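Local atomic coordinates of alpha-fucosidase (Bifidobacterium bifidum, PDB entry 2EAB), a protein that probably hydrolyses terminal 1,2-alpha-L-fucosidic linkages, this chain being the calcium-binding catalytic part of a longer membrane-associated enzyme. Residues T73-T78 against Y136-D141; E77-G82 against L240-Q245. One frame throughout, in Å; residues are numbered along the deposited sequence.

In the fold
Contacts 1 and 2 run on from one another along the chain: residues 73-78 and 77-82 share Glu77 and Thr78, and the centres of the two contacts are about 8 Å apart. They also touch directly. Leu137 N lies 3.0 Å from Leu79 O, a probable hydrogen bond, and Trp139 CH2 packs 3.6 Å from Tyr242 CB. Contact 1 is a strand pairing in the seven-stranded sheet of the N-terminal domain, whereas contact 2 leads from the end of that pairing to the nine-stranded sheet. Glu77, where they overlap, binds calcium together with the carbonyl oxygens of Ser386 and Leu393, which lie in the sequence range of the family 95 catalytic domain.

Contact 1: T73-T78 against Y136-D141; sequences TFNEET and YLNWGD. With CA (calcium ion), chain C.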
loop_
_atom_site.group_PDB
_atom_site.type_symbol
_atom_site.label_atom_id
_atom_site.label_comp_id
_atom_site.label_asym_id
_atom_site.label_seq_id
_atom_site.Cartn_x
_atom_site.Cartn_y
_atom_site.Cartn_z
ATOM N N THR A 73 14.535 7.020 15.810
ATOM C CA THR A 73 13.478 6.113 16.232
ATOM C C THR A 73 13.587 4.835 15.398
ATOM O O THR A 73 13.794 4.903 14.182
ATOM C CB THR A 73 12.113 6.809 16.125
ATOM O OG1 THR A 73 12.100 7.938 17.014
ATOM C CG2 THR A 73 10.972 5.871 16.485
ATOM N N PHE A 74 13.477 3.684 16.053
ATOM C CA PHE A 74 13.859 2.411 15.448
ATOM C C PHE A 74 12.705 1.422 15.363
ATOM O O PHE A 74 11.915 1.297 16.308
ATOM C CB PHE A 74 15.025 1.794 16.234
ATOM C CG PHE A 74 15.619 0.580 15.582
ATOM C CD1 PHE A 74 16.581 0.708 14.586
ATOM C CD2 PHE A 74 15.199 -0.695 15.947
ATOM C CE1 PHE A 74 17.126 -0.417 13.974
ATOM C CE2 PHE A 74 15.736 -1.823 15.335
ATOM C CZ PHE A 74 16.702 -1.680 14.344
ATOM N N ASN A 75 12.639 0.718 14.231
ATOM C CA ASN A 75 11.625 -0.299 13.972
ATOM C C ASN A 75 12.217 -1.547 13.344
ATOM O O ASN A 75 13.192 -1.480 12.582
ATOM C CB ASN A 75 10.579 0.225 12.985
ATOM C CG ASN A 75 9.576 1.157 13.621
ATOM O OD1 ASN A 75 8.642 0.720 14.304
ATOM N ND2 ASN A 75 9.739 2.438 13.380
ATOM N N GLU A 76 11.594 -2.682 13.636
ATOM C CA GLU A 76 11.760 -3.890 12.831
ATOM C C GLU A 76 10.363 -4.440 12.524
ATOM O O GLU A 76 9.505 -4.526 13.415
ATOM C CB GLU A 76 12.637 -4.928 13.537
ATOM C CG GLU A 76 13.308 -5.938 12.594
ATOM C CD GLU A 76 12.482 -7.182 12.302
ATOM O OE1 GLU A 76 12.916 -7.982 11.433
ATOM O OE2 GLU A 76 11.422 -7.368 12.941
ATOM N N GLU A 77 10.161 -4.831 11.268
ATOM C CA GLU A 77 8.832 -5.130 10.715
ATOM C C GLU A 77 8.062 -6.244 11.424
ATOM O O GLU A 77 6.837 -6.293 11.326
ATOM C CB GLU A 77 8.944 -5.475 9.225
ATOM C CG GLU A 77 9.813 -6.705 8.980
ATOM C CD GLU A 77 9.690 -7.323 7.605
ATOM O OE1 GLU A 77 10.538 -8.195 7.316
ATOM O OE2 GLU A 77 8.769 -6.971 6.832
ATOM N N THR A 78 8.770 -7.148 12.098
ATOM C CA THR A 78 8.108 -8.301 12.710
ATOM C C THR A 78 7.837 -8.163 14.204
ATOM O O THR A 78 7.387 -9.126 14.829
ATOM C CB THR A 78 8.868 -9.635 12.457
ATOM O OG1 THR A 78 10.110 -9.641 13.175
ATOM C CG2 THR A 78 9.133 -9.850 10.971
ATOM N N TYR A 136 1.343 -3.829 15.864
ATOM C CA TYR A 136 2.725 -3.522 15.544
ATOM C C TYR A 136 3.297 -2.579 16.593
ATOM O O TYR A 136 2.642 -1.606 16.964
ATOM C CB TYR A 136 2.764 -2.827 14.193
ATOM C CG TYR A 136 4.146 -2.541 13.649
ATOM C CD1 TYR A 136 5.072 -3.562 13.481
ATOM C CD2 TYR A 136 4.509 -1.254 13.255
ATOM C CE1 TYR A 136 6.329 -3.312 12.945
ATOM C CE2 TYR A 136 5.769 -0.987 12.724
ATOM C CZ TYR A 136 6.669 -2.023 12.569
ATOM O OH TYR A 136 7.909 -1.788 12.022
ATOM N N LEU A 137 4.518 -2.864 17.040
ATOM C CA LEU A 137 5.193 -2.065 18.066
ATOM C C LEU A 137 6.340 -1.244 17.513
ATOM O O LEU A 137 7.169 -1.768 16.763
ATOM C CB LEU A 137 5.820 -2.977 19.123
ATOM C CG LEU A 137 4.959 -3.897 19.978
ATOM C CD1 LEU A 137 5.818 -4.735 20.898
ATOM C CD2 LEU A 137 3.953 -3.123 20.766
ATOM N N ASN A 138 6.438 0.017 17.937
ATOM C CA ASN A 138 7.722 0.701 17.874
ATOM C C ASN A 138 8.718 -0.136 18.672
ATOM O O ASN A 138 8.431 -0.525 19.806
ATOM C CB ASN A 138 7.642 2.106 18.462
ATOM C CG ASN A 138 9.014 2.691 18.741
ATOM O OD1 ASN A 138 9.783 2.987 17.819
ATOM N ND2 ASN A 138 9.345 2.830 20.013
ATOM N N TRP A 139 9.877 -0.419 18.086
ATOM C CA TRP A 139 10.902 -1.201 18.770
ATOM C C TRP A 139 11.505 -0.368 19.903
ATOM O O TRP A 139 11.520 -0.794 21.066
ATOM C CB TRP A 139 11.974 -1.651 17.778
ATOM C CG TRP A 139 13.053 -2.527 18.347
ATOM C CD1 TRP A 139 13.975 -2.191 19.299
ATOM C CD2 TRP A 139 13.345 -3.871 17.963
ATOM N NE1 TRP A 139 14.811 -3.253 19.541
ATOM C CE2 TRP A 139 14.446 -4.298 18.738
ATOM C CE3 TRP A 139 12.773 -4.765 17.049
ATOM C CZ2 TRP A 139 14.995 -5.574 18.617
ATOM C CZ3 TRP A 139 13.320 -6.033 16.929
ATOM C CH2 TRP A 139 14.420 -6.427 17.712
ATOM N N GLY A 140 11.979 0.825 19.556
ATOM C CA GLY A 140 12.566 1.743 20.520
ATOM C C GLY A 140 13.243 2.880 19.792
ATOM O O GLY A 140 12.730 3.373 18.778
ATOM N N ASP A 141 14.395 3.289 20.312
ATOM C CA ASP A 141 15.175 4.377 19.729
ATOM C C ASP A 141 16.662 4.104 19.851
ATOM O O ASP A 141 17.096 3.394 20.755
ATOM C CB ASP A 141 14.881 5.705 20.434
ATOM C CG ASP A 141 13.418 6.086 20.396
ATOM O OD1 ASP A 141 13.022 6.823 19.470
ATOM O OD2 ASP A 141 12.671 5.654 21.301
HETATM CA CA CA C . 7.888 -4.744 5.642
HETATM O O HOH W 1 9.083 -2.200 15.026
#
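Phe74 turns the edge of its ring onto one face of the Trp139 indole, a T-shaped stack with planes at 87° in which Phe74 CD2 comes 3.7 Å from Trp139 CG. The two side chains run side by side in the same direction. The six-membered end of the indole meets Glu76, whose CB lies 3.5 Å from Trp139 CE3, while Ala280 of strand 273-282 touches both aromatic residues.

The Tyr136 ring has Glu76 O at its edge, near the ring plane, 3.4 Å from CE1; Glu77 O approaches the same carbon obliquely. With CG anti to its backbone N (chi1 -175°), Tyr136 reaches across to the amide of Asn75, whose plane is only 15° from that of the ring. The phenol OH bonds to Ile400 O, and Asn75 OD1 to Ser402 OG. An alanine in place of Tyr136 would probably open a gap beside Asn75 and leave Ile400 O without its phenol partner. A water bonded to Glu76 O and Leu137 O bridges the two segments.

Thr73 OG1 donates to Asp141 OD1 at 2.9 Å, nearly along the carboxylate C-O bond; Arg71 forms a salt bridge with the same oxygen. Next along the chain from Glu76, Glu77 binds the calcium ion through OE2 at 2.7 Å, while its OE1 accepts from Gln392 N. Phe74 N donates to Gly140 O at 2.8 Å, and Phe74 O receives Gly140 N at 3.3 Å plus a weak bond from Trp139 N. Two residues thus face one, a classic beta bulge in the antiparallel pairing of strands 69-76 and 140-145.

Contact 2: E77-G82 against L240-Q245; sequences ETLWTG and LLYNSQ. With CA (calcium ion), chain C.
Thr78, whose carbonyl O rests 3.5 Å from the CD2 methyl of Leu240, has its hydroxyl gripped by two groups: OG1 is hydrogen-bonded to Glu76 OE2 and to Thr282 OG1, the latter on strand 273-282, where Thr282 also packs against Leu79 and Leu240. From Thr78 the chain makes an inverse gamma turn centred on Leu79, closed by a weak bond from Trp80 N to Thr78 O of 2.8 Å. This loop follows strand 69-76 and packs on the start of strand 241-250, so it joins the two sheets of a domain consistent with the beta supersandwich of this glycosidase family.

No hydrogen bond crosses between the two segments; the contact is made by methyls. Leu240 directs its CD2 into the turn, where the methyl sits 3.8 Å from Trp80 O as well as close to Thr78 O. In Leu79, CG stands opposite the backbone N (chi1 -162°), which carries the CD1 branch to 4.0 Å from Tyr242 CB and 4.3 Å from Leu240 CD2. The Tyr242 ring meets Leu79 CD1 obliquely, while the phenol OH bonds to Glu220 OE1.

Beyond the turn, Trp80 O accepts a hydrogen bond from the hydroxyl of Tyr490. The Trp80 indole leads away from strand 241-250 toward Leu393, a calcium ligand, and Glu77 O lies at its edge, in the ring plane, 3.5 Å from Trp80 CD1.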
loop_
_atom_site.group_PDB
_atom_site.type_symbol
_atom_site.label_atom_id
_atom_site.label_comp_id
_atom_site.label_asym_id
_atom_site.label_seq_id
_atom_site.Cartn_x
_atom_site.Cartn_y
_atom_site.Cartn_z
ATOM N N GLU A 77 10.161 -4.831 11.268
ATOM C CA GLU A 77 8.832 -5.130 10.715
ATOM C C GLU A 77 8.062 -6.244 11.424
ATOM O O GLU A 77 6.837 -6.293 11.326
ATOM C CB GLU A 77 8.944 -5.475 9.225
ATOM C CG GLU A 77 9.813 -6.705 8.980
ATOM C CD GLU A 77 9.690 -7.323 7.605
ATOM O OE1 GLU A 77 10.538 -8.195 7.316
ATOM O OE2 GLU A 77 8.769 -6.971 6.832
ATOM N N THR A 78 8.770 -7.148 12.098
ATOM C CA THR A 78 8.108 -8.301 12.710
ATOM C C THR A 78 7.837 -8.163 14.204
ATOM O O THR A 78 7.387 -9.126 14.829
ATOM C CB THR A 78 8.868 -9.635 12.457
ATOM O OG1 THR A 78 10.110 -9.641 13.175
ATOM C CG2 THR A 78 9.133 -9.850 10.971
ATOM N N LEU A 79 8.088 -6.984 14.778
ATOM C CA LEU A 79 7.865 -6.796 16.213
ATOM C C LEU A 79 6.382 -6.560 16.464
ATOM O O LEU A 79 5.906 -5.428 16.556
ATOM C CB LEU A 79 8.736 -5.676 16.790
ATOM C CG LEU A 79 8.858 -5.733 18.320
ATOM C CD1 LEU A 79 9.743 -6.899 18.765
ATOM C CD2 LEU A 79 9.391 -4.434 18.870
ATOM N N TRP A 80 5.670 -7.679 16.562
ATOM C CA TRP A 80 4.221 -7.732 16.629
ATOM C C TRP A 80 3.787 -8.513 17.865
ATOM O O TRP A 80 4.212 -9.652 18.060
ATOM C CB TRP A 80 3.705 -8.468 15.387
ATOM C CG TRP A 80 3.257 -7.602 14.252
ATOM C CD1 TRP A 80 4.004 -7.116 13.211
ATOM C CD2 TRP A 80 1.923 -7.159 14.032
ATOM N NE1 TRP A 80 3.195 -6.382 12.361
ATOM C CE2 TRP A 80 1.914 -6.396 12.847
ATOM C CE3 TRP A 80 0.722 -7.345 14.729
ATOM C CZ2 TRP A 80 0.747 -5.804 12.351
ATOM C CZ3 TRP A 80 -0.430 -6.763 14.241
ATOM C CH2 TRP A 80 -0.409 -5.998 13.064
ATOM N N THR A 81 2.946 -7.904 18.696
ATOM C CA THR A 81 2.259 -8.650 19.746
ATOM C C THR A 81 1.063 -9.396 19.140
ATOM O O THR A 81 0.742 -9.216 17.968
ATOM C CB THR A 81 1.777 -7.735 20.887
ATOM O OG1 THR A 81 0.932 -6.719 20.343
ATOM C CG2 THR A 81 2.950 -7.095 21.628
ATOM N N GLY A 82 0.416 -10.231 19.948
ATOM C CA GLY A 82 -0.700 -11.059 19.507
ATOM C C GLY A 82 -0.263 -12.436 19.041
ATOM O O GLY A 82 0.914 -12.799 19.122
ATOM N N LEU A 240 7.495 -13.585 21.911
ATOM C CA LEU A 240 8.335 -13.316 20.736
ATOM C C LEU A 240 9.720 -12.845 21.177
ATOM O O LEU A 240 9.834 -11.929 21.985
ATOM C CB LEU A 240 7.693 -12.255 19.841
ATOM C CG LEU A 240 8.345 -12.043 18.471
ATOM C CD1 LEU A 240 8.007 -13.187 17.528
ATOM C CD2 LEU A 240 7.901 -10.721 17.872
ATOM N N LEU A 241 10.763 -13.481 20.654
ATOM C CA LEU A 241 12.137 -13.114 20.996
ATOM C C LEU A 241 12.588 -11.939 20.160
ATOM O O LEU A 241 12.282 -11.865 18.974
ATOM C CB LEU A 241 13.095 -14.282 20.766
ATOM C CG LEU A 241 12.794 -15.592 21.493
ATOM C CD1 LEU A 241 13.747 -16.681 21.037
ATOM C CD2 LEU A 241 12.875 -15.408 23.002
ATOM N N TYR A 242 13.317 -11.019 20.781
ATOM C CA TYR A 242 13.885 -9.889 20.055
ATOM C C TYR A 242 15.332 -9.645 20.467
ATOM O O TYR A 242 15.724 -9.918 21.606
ATOM C CB TYR A 242 13.034 -8.623 20.217
ATOM C CG TYR A 242 12.914 -8.100 21.634
ATOM C CD1 TYR A 242 13.856 -7.210 22.153
ATOM C CD2 TYR A 242 11.847 -8.478 22.447
ATOM C CE1 TYR A 242 13.747 -6.721 23.456
ATOM C CE2 TYR A 242 11.728 -7.994 23.745
ATOM C CZ TYR A 242 12.677 -7.119 24.242
ATOM O OH TYR A 242 12.538 -6.656 25.529
ATOM N N ASN A 243 16.114 -9.125 19.528
ATOM C CA ASN A 243 17.539 -8.909 19.718
ATOM C C ASN A 243 17.987 -7.795 18.783
ATOM O O ASN A 243 17.735 -7.849 17.575
ATOM C CB ASN A 243 18.302 -10.212 19.428
ATOM C CG ASN A 243 19.789 -10.125 19.756
ATOM O OD1 ASN A 243 20.534 -9.373 19.132
ATOM N ND2 ASN A 243 20.228 -10.926 20.725
ATOM N N SER A 244 18.626 -6.776 19.346
ATOM C CA SER A 244 19.260 -5.742 18.542
ATOM C C SER A 244 20.690 -5.521 19.015
ATOM O O SER A 244 20.997 -5.670 20.206
ATOM C CB SER A 244 18.468 -4.436 18.589
ATOM O OG SER A 244 18.550 -3.820 19.863
ATOM N N GLN A 245 21.561 -5.179 18.070
ATOM C CA GLN A 245 22.977 -4.973 18.359
ATOM C C GLN A 245 23.527 -3.782 17.607
ATOM O O GLN A 245 23.173 -3.554 16.444
ATOM C CB GLN A 245 23.787 -6.227 18.023
ATOM C CG GLN A 245 23.459 -7.405 18.926
ATOM C CD GLN A 245 24.181 -8.675 18.563
ATOM O OE1 GLN A 245 25.362 -8.667 18.208
ATOM N NE2 GLN A 245 23.472 -9.792 18.670
HETATM CA CA CA C . 7.888 -4.744 5.642
#